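Local coordinates for protein probable 3-hydroxybutyryl-CoA dehydrogenase (Escherichia coli, PDB 3MOG) that oxidises 3-hydroxyadipyl-CoA to 3-oxoadipyl-CoA with NAD+ in bacterial phenylacetate degradation, acting as a homotrimer, at residues A92-E97 and T120-I125; V98-F103 and I128-K133; T329-A334 and A355-N360. All blocks are in the same frame, centred on the assembly; numbering follows the deposited sequence.

Contacts 1 and 2 are neighbours in the NAD-binding Rossmann domain, their centres about 10 Å apart. Both use helix 96-109: its start meets the loop after strand 115-118, its next turns meet the end of helix 125-128 and the loop that follows. Their segments alternate along the chain, so the two contacts interlock, and Lys99 of contact 2 reaches Glu94 of contact 1. Contact 3 comes later in the sequence, in the reduced Rossmann-fold domain, where helix 330-337 lies against the end of strand 351-356. Its centre is about 50 Å from that of contact 1 and about 59 Å from that of contact 2, across the chain's centre, so contacts 1 and 2 work within one alpha/beta domain and contact 3 within another.

Contact 1 of 3, residues A92-E97 and T120-I125; sequences ASERLE and TSSISI
The backbones of 92-97 and 120-125 stay well apart, with CA atoms 6.9 Å from each other at Glu94 and Thr120 and 6.6 Å at Leu96 and Ile123, so side chains make most of the junction. Glu94 does most of the reaching. Its CB does not point across, but the chain is folded at CB-CG (chi2 -75°), which swings the carboxylate over to the loop. There Glu94 OE1 receives a hydrogen bond of 2.7 Å from Thr120 OG1 on its syn lone pair, the side of the other carboxylate oxygen. The same threonine oxygen is also an acceptor: Ser122 N donates to Thr120 OG1 over 3.2 Å and almost straight (171°), which makes an ST turn, and Ile123 N adds a weak bond. The hydroxyl thus links its own loop to the glutamate. Ser122 OG lies 3.2 Å from Glu94 OE1. Lys99, one turn into the helix, joins the polar group with a salt bridge to Glu94 OE1 and a weak hydrogen bond to Thr120 OG1. Toward helix 96-109 Ile123 takes over: its CG1 packs on the carbonyl oxygen Glu94 O at 3.2 Å, and its CG2 makes the apolar contact with Leu96 CD1 at 3.7 Å. Ile123 also touches Lys99 and Ile128, and Leu96 touches Ala127. Arg95 and Ser124 are the N-cap residues of helices 96-109 and 125-128, and Ser124 packs on Glu267 of the second subunit. The two loops leave the C-terminal ends of the adjacent parallel strands 87-90 and 115-118, the edge of the sheet where Rossmann domains bind their dinucleotide, and each leads into a helix.

Contact 2 of 3, residues V98-F103 and I128-K133; sequences VKKALF and IAAEIK
Lys99 touches Ile128 with the middle of its chain, Lys99 CD to Ile128 CD1 at 4.1 Å, while its amino group leads away to a salt bridge with Glu94. Lys100, next along the helix, sends its ammonium group across instead. Two successive bends near its end (chi3 71°, chi4 64°) curl the chain round so that Lys100 NZ comes 3.3 Å from Glu131 OE2, a salt bridge whose hydrogen bond is weak. The ammonium is held from other directions too: Lys100 NZ also donates to a water oxygen at 3.0 Å and, weakly, to Ala127 O. That water donates to Ile128 O over 2.7 Å and accepts from Glu131 N, tying the lysine to the backbone of 128-133 as well as to the Glu131 carboxylate. Helix 96-109 is the connection of a beta-alpha-beta crossover between the parallel strands 87-90 and 115-118 of the Rossmann sheet, and 128-133 runs alongside it on the way from helix 125-128 to strand 138-143. A turn on from Lys99, Phe103 turns a ring face to Ile128. Ile128 CG2 sits over the middle of that face, 3.8 Å from the centroid of the Phe103 ring and 11° off the normal, a CH-pi contact. The Phe103 side chain also touches Leu116 and Thr118 on strand 115-118, Glu90 and Val138, so it is buried between helix and sheet. At the base of the same side chain, Phe103 CB meets Ile132 CG2 at 4.0 Å, and Ile132 itself leans on Val138 and Arg137.

Contact 3 of 3, residues T329-A334 and A355-N360; sequences TAQALA and AAAAVN
The Gln331 amide stands with its oxygen edge against the turn at 357-360. Val359 N meets that edge, donating to Gln331 OE1 over 3.2 Å in the carbonyl plane and on a lone pair, with an N-H...O angle of 162°. Ala357 CB, also close to the plane, lies 3.4 Å from Gln331 OE1. Ala358 lies toward one face, its CB 4.0 Å from Gln331 CD, and Val359 CB lies off the oxygen end on the opposite side of the plane, 3.7 Å from Gln331 OE1. The amide is thus set edge-on into the bend of the chain, with the bond from Val359 N helping to set its rotation. Gln331 gets there by placing CG opposite the backbone N (chi1 -168°) and turning at chi2. The bend is a type I turn from Ala357 to Asn360, closed by the backbone bond from Asn360 N to Ala357 O. Helix 330-337 joins the neighbouring parallel strands 320-324 and 341-345 in a beta-alpha-beta unit of the reduced Rossmann-fold domain; strand 351-356 runs antiparallel to 341-345, and this helix packs over the point where that strand ends. The small side chains permit a close approach. Ala330 CB rests on the backbone of Ala357, 3.4 Å from Ala357 N, and one helical turn later Ala334 CB touches both Ala357 CB and Val359 CG1 at 3.7 Å. The start of the helix is secured by Thr329, whose OG1 accepts from Ala332 N, and by Asp384, which takes the backbone N-H groups of Ala330 and Gln331. Asn360 ND2 donates to Val341 O on the adjoining strand, while Gln331 also packs on Leu469 of the third subunit.

Contact 1 of 3, residues A92-E97 and T120-I125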
ATOM      1  N   ALA C  92     -17.649 -27.460  -4.008  1.00 55.17           N
ATOM      2  CA  ALA C  92     -18.833 -26.953  -3.301  1.00 64.28           C
ATOM      3  C   ALA C  92     -18.583 -25.537  -2.763  1.00 67.83           C
ATOM      4  O   ALA C  92     -18.226 -24.647  -3.544  1.00 72.92           O
ATOM      5  CB  ALA C  92     -19.266 -27.918  -2.199  1.00 59.58           C
ATOM      6  N   SER C  93     -18.757 -25.329  -1.458  1.00 70.36           N
ATOM      7  CA  SER C  93     -18.627 -23.989  -0.856  1.00 73.68           C
ATOM      8  C   SER C  93     -17.213 -23.432  -0.967  1.00 73.44           C
ATOM      9  O   SER C  93     -16.246 -24.162  -0.771  1.00 69.75           O
ATOM     10  CB  SER C  93     -19.073 -23.992   0.613  1.00 76.54           C
ATOM     11  OG  SER C  93     -18.850 -22.737   1.242  1.00 68.14           O
ATOM     12  N   GLU C  94     -17.115 -22.142  -1.288  1.00 76.43           N
ATOM     13  CA  GLU C  94     -15.825 -21.464  -1.417  1.00 81.04           C
ATOM     14  C   GLU C  94     -15.210 -21.010  -0.092  1.00 81.08           C
ATOM     15  O   GLU C  94     -14.004 -20.805  -0.018  1.00 85.88           O
ATOM     16  CB  GLU C  94     -15.902 -20.283  -2.396  1.00 85.23           C
ATOM     17  CG  GLU C  94     -16.139 -20.661  -3.868  1.00 94.00           C
ATOM     18  CD  GLU C  94     -14.910 -21.250  -4.584  1.00103.35           C
ATOM     19  OE1 GLU C  94     -13.796 -21.284  -4.014  1.00 97.56           O
ATOM     20  OE2 GLU C  94     -15.071 -21.684  -5.746  1.00104.67           O
ATOM     21  N   ARG C  95     -16.033 -20.839   0.941  1.00 78.22           N
ATOM     22  CA  ARG C  95     -15.544 -20.477   2.277  1.00 74.66           C
ATOM     23  C   ARG C  95     -14.474 -21.440   2.774  1.00 68.92           C
ATOM     24  O   ARG C  95     -14.615 -22.654   2.622  1.00 69.84           O
ATOM     25  CB  ARG C  95     -16.697 -20.458   3.276  1.00 77.16           C
ATOM     26  CG  ARG C  95     -17.514 -19.174   3.300  1.00 82.65           C
ATOM     27  CD  ARG C  95     -18.206 -19.001   4.661  1.00 90.23           C
ATOM     28  NE  ARG C  95     -17.240 -18.773   5.741  1.00 95.14           N
ATOM     29  CZ  ARG C  95     -16.893 -19.666   6.667  1.00 92.94           C
ATOM     30  NH1 ARG C  95     -15.999 -19.343   7.589  1.00 92.59           N
ATOM     31  NH2 ARG C  95     -17.437 -20.875   6.683  1.00 93.65           N
ATOM     32  N   LEU C  96     -13.409 -20.891   3.358  1.00 67.77           N
ATOM     33  CA  LEU C  96     -12.267 -21.684   3.833  1.00 64.83           C
ATOM     34  C   LEU C  96     -12.643 -22.737   4.869  1.00 64.53           C
ATOM     35  O   LEU C  96     -12.257 -23.903   4.744  1.00 66.21           O
ATOM     36  CB  LEU C  96     -11.159 -20.775   4.395  1.00 62.39           C
ATOM     37  CG  LEU C  96      -9.990 -21.463   5.122  1.00 60.32           C
ATOM     38  CD1 LEU C  96      -9.156 -22.342   4.189  1.00 54.14           C
ATOM     39  CD2 LEU C  96      -9.105 -20.476   5.900  1.00 60.34           C
ATOM     40  N   GLU C  97     -13.384 -22.314   5.890  1.00 65.00           N
ATOM     41  CA  GLU C  97     -13.718 -23.181   7.031  1.00 67.15           C
ATOM     42  C   GLU C  97     -14.600 -24.388   6.663  1.00 58.35           C
ATOM     43  O   GLU C  97     -14.429 -25.462   7.224  1.00 52.68           O
ATOM     44  CB  GLU C  97     -14.319 -22.372   8.198  1.00 65.76           C
ATOM     45  CG  GLU C  97     -13.413 -21.269   8.797  1.00 79.39           C
ATOM     46  CD  GLU C  97     -11.968 -21.716   9.104  1.00 87.18           C
ATOM     47  OE1 GLU C  97     -11.037 -20.929   8.800  1.00 72.79           O
ATOM     48  OE2 GLU C  97     -11.757 -22.833   9.647  1.00 85.06           O
ATOM     49  N   THR C 120     -11.169 -25.126  -6.359  1.00 46.45           N
ATOM     50  CA  THR C 120     -11.183 -23.715  -5.946  1.00 53.41           C
ATOM     51  C   THR C 120     -10.227 -22.818  -6.730  1.00 53.07           C
ATOM     52  O   THR C 120      -9.153 -23.261  -7.145  1.00 55.25           O
ATOM     53  CB  THR C 120     -10.928 -23.514  -4.436  1.00 53.07           C
ATOM     54  OG1 THR C 120     -11.254 -22.164  -4.096  1.00 65.01           O
ATOM     55  CG2 THR C 120      -9.482 -23.786  -4.054  1.00 49.64           C
ATOM     56  N   SER C 121     -10.652 -21.575  -6.938  1.00 49.46           N
ATOM     57  CA  SER C 121      -9.848 -20.554  -7.601  1.00 56.75           C
ATOM     58  C   SER C 121      -9.249 -19.587  -6.592  1.00 62.10           C
ATOM     59  O   SER C 121      -8.351 -18.821  -6.922  1.00 64.53           O
ATOM     60  CB  SER C 121     -10.719 -19.732  -8.548  1.00 51.56           C
ATOM     61  OG  SER C 121     -11.439 -20.550  -9.441  1.00 61.63           O
ATOM     62  N   SER C 122      -9.760 -19.615  -5.365  1.00 64.59           N
ATOM     63  CA  SER C 122      -9.560 -18.491  -4.447  1.00 69.14           C
ATOM     64  C   SER C 122      -8.938 -18.864  -3.112  1.00 68.93           C
ATOM     65  O   SER C 122      -8.415 -18.007  -2.409  1.00 75.05           O
ATOM     66  CB  SER C 122     -10.877 -17.736  -4.237  1.00 69.74           C
ATOM     67  OG  SER C 122     -11.984 -18.622  -4.144  1.00 70.09           O
ATOM     68  N   ILE C 123      -8.975 -20.143  -2.771  1.00 67.60           N
ATOM     69  CA  ILE C 123      -8.466 -20.596  -1.488  1.00 63.76           C
ATOM     70  C   ILE C 123      -7.114 -21.273  -1.646  1.00 66.37           C
ATOM     71  O   ILE C 123      -6.892 -22.006  -2.615  1.00 68.71           O
ATOM     72  CB  ILE C 123      -9.483 -21.550  -0.797  1.00 63.84           C
ATOM     73  CG1 ILE C 123     -10.845 -20.863  -0.623  1.00 63.39           C
ATOM     74  CG2 ILE C 123      -8.964 -22.039   0.530  1.00 47.29           C
ATOM     75  CD1 ILE C 123     -10.829 -19.567   0.215  1.00 66.97           C
ATOM     76  N   SER C 124      -6.222 -21.015  -0.690  1.00 64.32           N
ATOM     77  CA  SER C 124      -4.931 -21.674  -0.620  1.00 58.82           C
ATOM     78  C   SER C 124      -5.071 -23.173  -0.421  1.00 57.93           C
ATOM     79  O   SER C 124      -5.840 -23.627   0.431  1.00 60.04           O
ATOM     80  CB  SER C 124      -4.102 -21.096   0.531  1.00 63.03           C
ATOM     81  OG  SER C 124      -2.870 -21.795   0.658  1.00 65.54           O
ATOM     82  N   ILE C 125      -4.304 -23.932  -1.200  1.00 55.77           N
ATOM     83  CA  ILE C 125      -4.240 -25.383  -1.072  1.00 50.90           C
ATOM     84  C   ILE C 125      -3.598 -25.722   0.262  1.00 57.28           C
ATOM     85  O   ILE C 125      -4.074 -26.591   0.988  1.00 57.41           O
ATOM     86  CB  ILE C 125      -3.414 -26.028  -2.218  1.00 49.16           C
ATOM     87  CG1 ILE C 125      -3.962 -25.639  -3.607  1.00 51.19           C
ATOM     88  CG2 ILE C 125      -3.347 -27.538  -2.065  1.00 46.90           C
ATOM     89  CD1 ILE C 125      -5.464 -25.824  -3.808  1.00 56.25           C
TER

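Contact 2 of 3, residues V98-F103 and I128-K133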
ATOM      1  N   VAL C  98     -15.512 -24.200   5.709  1.00 61.60           N
ATOM      2  CA  VAL C  98     -16.299 -25.305   5.140  1.00 62.73           C
ATOM      3  C   VAL C  98     -15.404 -26.364   4.473  1.00 64.50           C
ATOM      4  O   VAL C  98     -15.529 -27.559   4.759  1.00 63.98           O
ATOM      5  CB  VAL C  98     -17.351 -24.796   4.125  1.00 63.54           C
ATOM      6  CG1 VAL C  98     -18.242 -25.935   3.652  1.00 62.58           C
ATOM      7  CG2 VAL C  98     -18.208 -23.685   4.740  1.00 68.37           C
ATOM      8  N   LYS C  99     -14.488 -25.914   3.611  1.00 64.04           N
ATOM      9  CA  LYS C  99     -13.566 -26.810   2.904  1.00 60.39           C
ATOM     10  C   LYS C  99     -12.662 -27.577   3.848  1.00 59.35           C
ATOM     11  O   LYS C  99     -12.428 -28.772   3.650  1.00 55.09           O
ATOM     12  CB  LYS C  99     -12.710 -26.037   1.902  1.00 60.41           C
ATOM     13  CG  LYS C  99     -13.373 -25.836   0.576  1.00 57.07           C
ATOM     14  CD  LYS C  99     -12.532 -24.962  -0.323  1.00 58.06           C
ATOM     15  CE  LYS C  99     -13.218 -24.784  -1.660  1.00 55.32           C
ATOM     16  NZ  LYS C  99     -13.149 -23.377  -2.094  1.00 77.51           N
ATOM     17  N   LYS C 100     -12.162 -26.881   4.872  1.00 60.19           N
ATOM     18  CA  LYS C 100     -11.298 -27.494   5.884  1.00 63.05           C
ATOM     19  C   LYS C 100     -12.040 -28.612   6.608  1.00 64.35           C
ATOM     20  O   LYS C 100     -11.485 -29.697   6.814  1.00 62.50           O
ATOM     21  CB  LYS C 100     -10.788 -26.447   6.872  1.00 65.69           C
ATOM     22  CG  LYS C 100      -9.586 -25.639   6.373  1.00 66.10           C
ATOM     23  CD  LYS C 100      -9.235 -24.455   7.307  1.00 62.96           C
ATOM     24  CE  LYS C 100      -8.636 -24.892   8.643  1.00 62.16           C
ATOM     25  NZ  LYS C 100      -7.328 -25.591   8.511  1.00 71.59           N
ATOM     26  N   ALA C 101     -13.305 -28.345   6.948  1.00 60.68           N
ATOM     27  CA  ALA C 101     -14.205 -29.343   7.541  1.00 65.13           C
ATOM     28  C   ALA C 101     -14.490 -30.526   6.603  1.00 59.83           C
ATOM     29  O   ALA C 101     -14.484 -31.681   7.037  1.00 62.06           O
ATOM     30  CB  ALA C 101     -15.518 -28.685   7.991  1.00 59.97           C
ATOM     31  N   LEU C 102     -14.730 -30.231   5.325  1.00 57.25           N
ATOM     32  CA  LEU C 102     -14.960 -31.267   4.316  1.00 56.79           C
ATOM     33  C   LEU C 102     -13.744 -32.172   4.143  1.00 62.05           C
ATOM     34  O   LEU C 102     -13.881 -33.395   4.122  1.00 66.29           O
ATOM     35  CB  LEU C 102     -15.362 -30.643   2.975  1.00 58.07           C
ATOM     36  CG  LEU C 102     -15.805 -31.494   1.773  1.00 67.65           C
ATOM     37  CD1 LEU C 102     -16.689 -32.689   2.147  1.00 65.04           C
ATOM     38  CD2 LEU C 102     -16.546 -30.598   0.798  1.00 65.65           C
ATOM     39  N   PHE C 103     -12.557 -31.577   4.039  1.00 64.24           N
ATOM     40  CA  PHE C 103     -11.342 -32.352   3.765  1.00 62.53           C
ATOM     41  C   PHE C 103     -10.882 -33.163   4.966  1.00 62.44           C
ATOM     42  O   PHE C 103     -10.287 -34.234   4.809  1.00 65.69           O
ATOM     43  CB  PHE C 103     -10.217 -31.457   3.232  1.00 60.11           C
ATOM     44  CG  PHE C 103     -10.243 -31.277   1.738  1.00 58.90           C
ATOM     45  CD1 PHE C 103      -9.312 -31.924   0.934  1.00 47.38           C
ATOM     46  CD2 PHE C 103     -11.196 -30.456   1.133  1.00 55.09           C
ATOM     47  CE1 PHE C 103      -9.328 -31.755  -0.440  1.00 58.00           C
ATOM     48  CE2 PHE C 103     -11.226 -30.288  -0.236  1.00 59.84           C
ATOM     49  CZ  PHE C 103     -10.291 -30.942  -1.032  1.00 53.30           C
ATOM     50  N   ILE C 128      -5.996 -25.443   3.046  1.00 66.58           N
ATOM     51  CA  ILE C 128      -6.927 -26.575   2.973  1.00 61.77           C
ATOM     52  C   ILE C 128      -6.249 -27.818   3.546  1.00 63.31           C
ATOM     53  O   ILE C 128      -6.837 -28.533   4.364  1.00 64.31           O
ATOM     54  CB  ILE C 128      -7.405 -26.835   1.515  1.00 60.34           C
ATOM     55  CG1 ILE C 128      -8.358 -25.732   1.068  1.00 50.92           C
ATOM     56  CG2 ILE C 128      -8.104 -28.200   1.378  1.00 59.34           C
ATOM     57  CD1 ILE C 128      -8.457 -25.594  -0.445  1.00 58.28           C
ATOM     58  N   ALA C 129      -4.993 -28.026   3.148  1.00 59.63           N
ATOM     59  CA  ALA C 129      -4.240 -29.241   3.453  1.00 60.25           C
ATOM     60  C   ALA C 129      -3.572 -29.220   4.817  1.00 63.62           C
ATOM     61  O   ALA C 129      -2.883 -30.185   5.190  1.00 61.14           O
ATOM     62  CB  ALA C 129      -3.187 -29.469   2.391  1.00 58.44           C
ATOM     63  N   ALA C 130      -3.781 -28.121   5.539  1.00 71.04           N
ATOM     64  CA  ALA C 130      -3.052 -27.804   6.771  1.00 77.65           C
ATOM     65  C   ALA C 130      -3.206 -28.852   7.878  1.00 80.34           C
ATOM     66  O   ALA C 130      -2.209 -29.371   8.385  1.00 81.73           O
ATOM     67  CB  ALA C 130      -3.452 -26.398   7.281  1.00 74.49           C
ATOM     68  N   GLU C 131      -4.448 -29.182   8.223  1.00 82.77           N
ATOM     69  CA  GLU C 131      -4.715 -30.025   9.390  1.00 87.67           C
ATOM     70  C   GLU C 131      -5.095 -31.461   9.026  1.00 87.18           C
ATOM     71  O   GLU C 131      -5.373 -32.271   9.912  1.00 89.07           O
ATOM     72  CB  GLU C 131      -5.802 -29.396  10.273  1.00 88.06           C
ATOM     73  CG  GLU C 131      -5.570 -27.925  10.616  1.00 95.08           C
ATOM     74  CD  GLU C 131      -6.395 -27.460  11.802  1.00101.10           C
ATOM     75  OE1 GLU C 131      -6.160 -27.967  12.919  1.00103.35           O
ATOM     76  OE2 GLU C 131      -7.268 -26.581  11.621  1.00101.79           O
ATOM     77  N   ILE C 132      -5.096 -31.780   7.732  1.00 85.45           N
ATOM     78  CA  ILE C 132      -5.593 -33.083   7.285  1.00 82.20           C
ATOM     79  C   ILE C 132      -4.491 -34.146   7.211  1.00 81.31           C
ATOM     80  O   ILE C 132      -3.312 -33.816   7.075  1.00 79.69           O
ATOM     81  CB  ILE C 132      -6.475 -32.992   5.981  1.00 80.84           C
ATOM     82  CG1 ILE C 132      -5.645 -33.148   4.702  1.00 76.34           C
ATOM     83  CG2 ILE C 132      -7.335 -31.721   5.982  1.00 71.59           C
ATOM     84  CD1 ILE C 132      -5.723 -34.539   4.090  1.00 70.86           C
ATOM     85  N   LYS C 133      -4.925 -35.409   7.274  1.00 82.92           N
ATOM     86  CA  LYS C 133      -4.088 -36.590   7.532  1.00 84.90           C
ATOM     87  C   LYS C 133      -2.834 -36.779   6.697  1.00 83.25           C
ATOM     88  O   LYS C 133      -1.733 -36.759   7.236  1.00 91.43           O
ATOM     89  CB  LYS C 133      -4.939 -37.871   7.523  1.00 87.37           C
ATOM     90  CG  LYS C 133      -5.048 -38.635   8.860  1.00 96.74           C
ATOM     91  CD  LYS C 133      -4.948 -37.763  10.124  1.00103.48           C
ATOM     92  CE  LYS C 133      -3.663 -38.065  10.915  1.00106.62           C
ATOM     93  NZ  LYS C 133      -3.492 -37.174  12.099  1.00105.46           N
TER
HETATM   94  O   HOH W   1      -6.974 -28.203   6.997  1.00 58.07           O

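Contact 3 of 3, residues T329-A334 and A355-N360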
ATOM      1  N   THR C 329       3.752  11.113 -24.997  1.00 50.06           N
ATOM      2  CA  THR C 329       2.607  11.715 -25.676  1.00 44.98           C
ATOM      3  C   THR C 329       3.028  12.375 -26.986  1.00 41.06           C
ATOM      4  O   THR C 329       4.167  12.806 -27.143  1.00 48.02           O
ATOM      5  CB  THR C 329       1.899  12.787 -24.812  1.00 42.45           C
ATOM      6  OG1 THR C 329       2.802  13.867 -24.573  1.00 43.35           O
ATOM      7  CG2 THR C 329       1.423  12.199 -23.472  1.00 44.07           C
ATOM      8  N   ALA C 330       2.083  12.449 -27.913  1.00 51.12           N
ATOM      9  CA  ALA C 330       2.224  13.228 -29.137  1.00 50.16           C
ATOM     10  C   ALA C 330       2.655  14.662 -28.839  1.00 48.42           C
ATOM     11  O   ALA C 330       3.572  15.178 -29.488  1.00 47.74           O
ATOM     12  CB  ALA C 330       0.917  13.197 -29.922  1.00 48.32           C
ATOM     13  N   GLN C 331       2.033  15.277 -27.828  1.00 48.41           N
ATOM     14  CA  GLN C 331       2.367  16.642 -27.413  1.00 50.42           C
ATOM     15  C   GLN C 331       3.815  16.801 -26.951  1.00 53.17           C
ATOM     16  O   GLN C 331       4.485  17.763 -27.335  1.00 49.88           O
ATOM     17  CB  GLN C 331       1.383  17.159 -26.346  1.00 54.06           C
ATOM     18  CG  GLN C 331       1.478  18.679 -26.062  1.00 55.70           C
ATOM     19  CD  GLN C 331       0.732  19.586 -27.085  1.00 69.85           C
ATOM     20  OE1 GLN C 331       0.519  19.226 -28.246  1.00 60.67           O
ATOM     21  NE2 GLN C 331       0.345  20.777 -26.631  1.00 68.61           N
ATOM     22  N   ALA C 332       4.308  15.866 -26.143  1.00 52.40           N
ATOM     23  CA  ALA C 332       5.696  15.954 -25.683  1.00 50.92           C
ATOM     24  C   ALA C 332       6.671  15.837 -26.848  1.00 51.82           C
ATOM     25  O   ALA C 332       7.666  16.555 -26.893  1.00 55.50           O
ATOM     26  CB  ALA C 332       6.005  14.902 -24.618  1.00 47.94           C
ATOM     27  N   LEU C 333       6.382  14.928 -27.781  1.00 52.31           N
ATOM     28  CA  LEU C 333       7.225  14.749 -28.964  1.00 53.23           C
ATOM     29  C   LEU C 333       7.167  15.981 -29.864  1.00 50.84           C
ATOM     30  O   LEU C 333       8.201  16.453 -30.336  1.00 52.51           O
ATOM     31  CB  LEU C 333       6.836  13.474 -29.740  1.00 53.20           C
ATOM     32  CG  LEU C 333       7.085  12.154 -28.986  1.00 52.37           C
ATOM     33  CD1 LEU C 333       6.481  10.972 -29.719  1.00 53.22           C
ATOM     34  CD2 LEU C 333       8.565  11.926 -28.720  1.00 49.21           C
ATOM     35  N   ALA C 334       5.957  16.518 -30.047  1.00 49.91           N
ATOM     36  CA  ALA C 334       5.729  17.640 -30.954  1.00 54.81           C
ATOM     37  C   ALA C 334       6.458  18.905 -30.521  1.00 56.49           C
ATOM     38  O   ALA C 334       6.995  19.620 -31.365  1.00 60.28           O
ATOM     39  CB  ALA C 334       4.230  17.903 -31.159  1.00 41.04           C
ATOM     40  N   ALA C 355      -3.551   9.433 -31.796  1.00 45.45           N
ATOM     41  CA  ALA C 355      -3.769  10.669 -31.065  1.00 50.63           C
ATOM     42  C   ALA C 355      -2.910  11.713 -31.705  1.00 48.09           C
ATOM     43  O   ALA C 355      -1.744  11.455 -32.026  1.00 47.98           O
ATOM     44  CB  ALA C 355      -3.416  10.519 -29.577  1.00 44.35           C
ATOM     45  N   ALA C 356      -3.511  12.878 -31.922  1.00 50.40           N
ATOM     46  CA  ALA C 356      -2.814  14.027 -32.480  1.00 45.76           C
ATOM     47  C   ALA C 356      -2.361  14.899 -31.332  1.00 48.71           C
ATOM     48  O   ALA C 356      -3.082  15.041 -30.345  1.00 48.49           O
ATOM     49  CB  ALA C 356      -3.747  14.812 -33.364  1.00 49.23           C
ATOM     50  N   ALA C 357      -1.169  15.472 -31.445  1.00 50.04           N
ATOM     51  CA  ALA C 357      -0.767  16.519 -30.518  1.00 57.60           C
ATOM     52  C   ALA C 357      -1.727  17.698 -30.684  1.00 60.68           C
ATOM     53  O   ALA C 357      -2.080  18.062 -31.808  1.00 63.49           O
ATOM     54  CB  ALA C 357       0.646  16.937 -30.789  1.00 52.21           C
ATOM     55  N   ALA C 358      -2.172  18.260 -29.565  1.00 62.91           N
ATOM     56  CA  ALA C 358      -3.025  19.465 -29.549  1.00 63.68           C
ATOM     57  C   ALA C 358      -2.509  20.568 -30.469  1.00 60.54           C
ATOM     58  O   ALA C 358      -3.298  21.253 -31.114  1.00 62.28           O
ATOM     59  CB  ALA C 358      -3.155  20.003 -28.120  1.00 58.33           C
ATOM     60  N   VAL C 359      -1.178  20.694 -30.521  1.00 62.75           N
ATOM     61  CA  VAL C 359      -0.449  21.669 -31.340  1.00 61.41           C
ATOM     62  C   VAL C 359      -0.466  21.385 -32.864  1.00 63.10           C
ATOM     63  O   VAL C 359      -0.033  22.233 -33.655  1.00 64.68           O
ATOM     64  CB  VAL C 359       1.019  21.834 -30.803  1.00 62.20           C
ATOM     65  CG1 VAL C 359       1.976  20.826 -31.431  1.00 59.92           C
ATOM     66  CG2 VAL C 359       1.535  23.250 -30.992  1.00 66.01           C
ATOM     67  N   ASN C 360      -0.954  20.210 -33.275  1.00 60.94           N
ATOM     68  CA  ASN C 360      -1.097  19.898 -34.702  1.00 61.40           C
ATOM     69  C   ASN C 360      -2.137  20.790 -35.353  1.00 68.46           C
ATOM     70  O   ASN C 360      -3.219  20.996 -34.787  1.00 68.84           O
ATOM     71  CB  ASN C 360      -1.533  18.448 -34.947  1.00 56.98           C
ATOM     72  CG  ASN C 360      -0.412  17.446 -34.763  1.00 54.26           C
ATOM     73  OD1 ASN C 360       0.634  17.753 -34.199  1.00 53.91           O
ATOM     74  ND2 ASN C 360      -0.636  16.223 -35.235  1.00 48.55           N
TER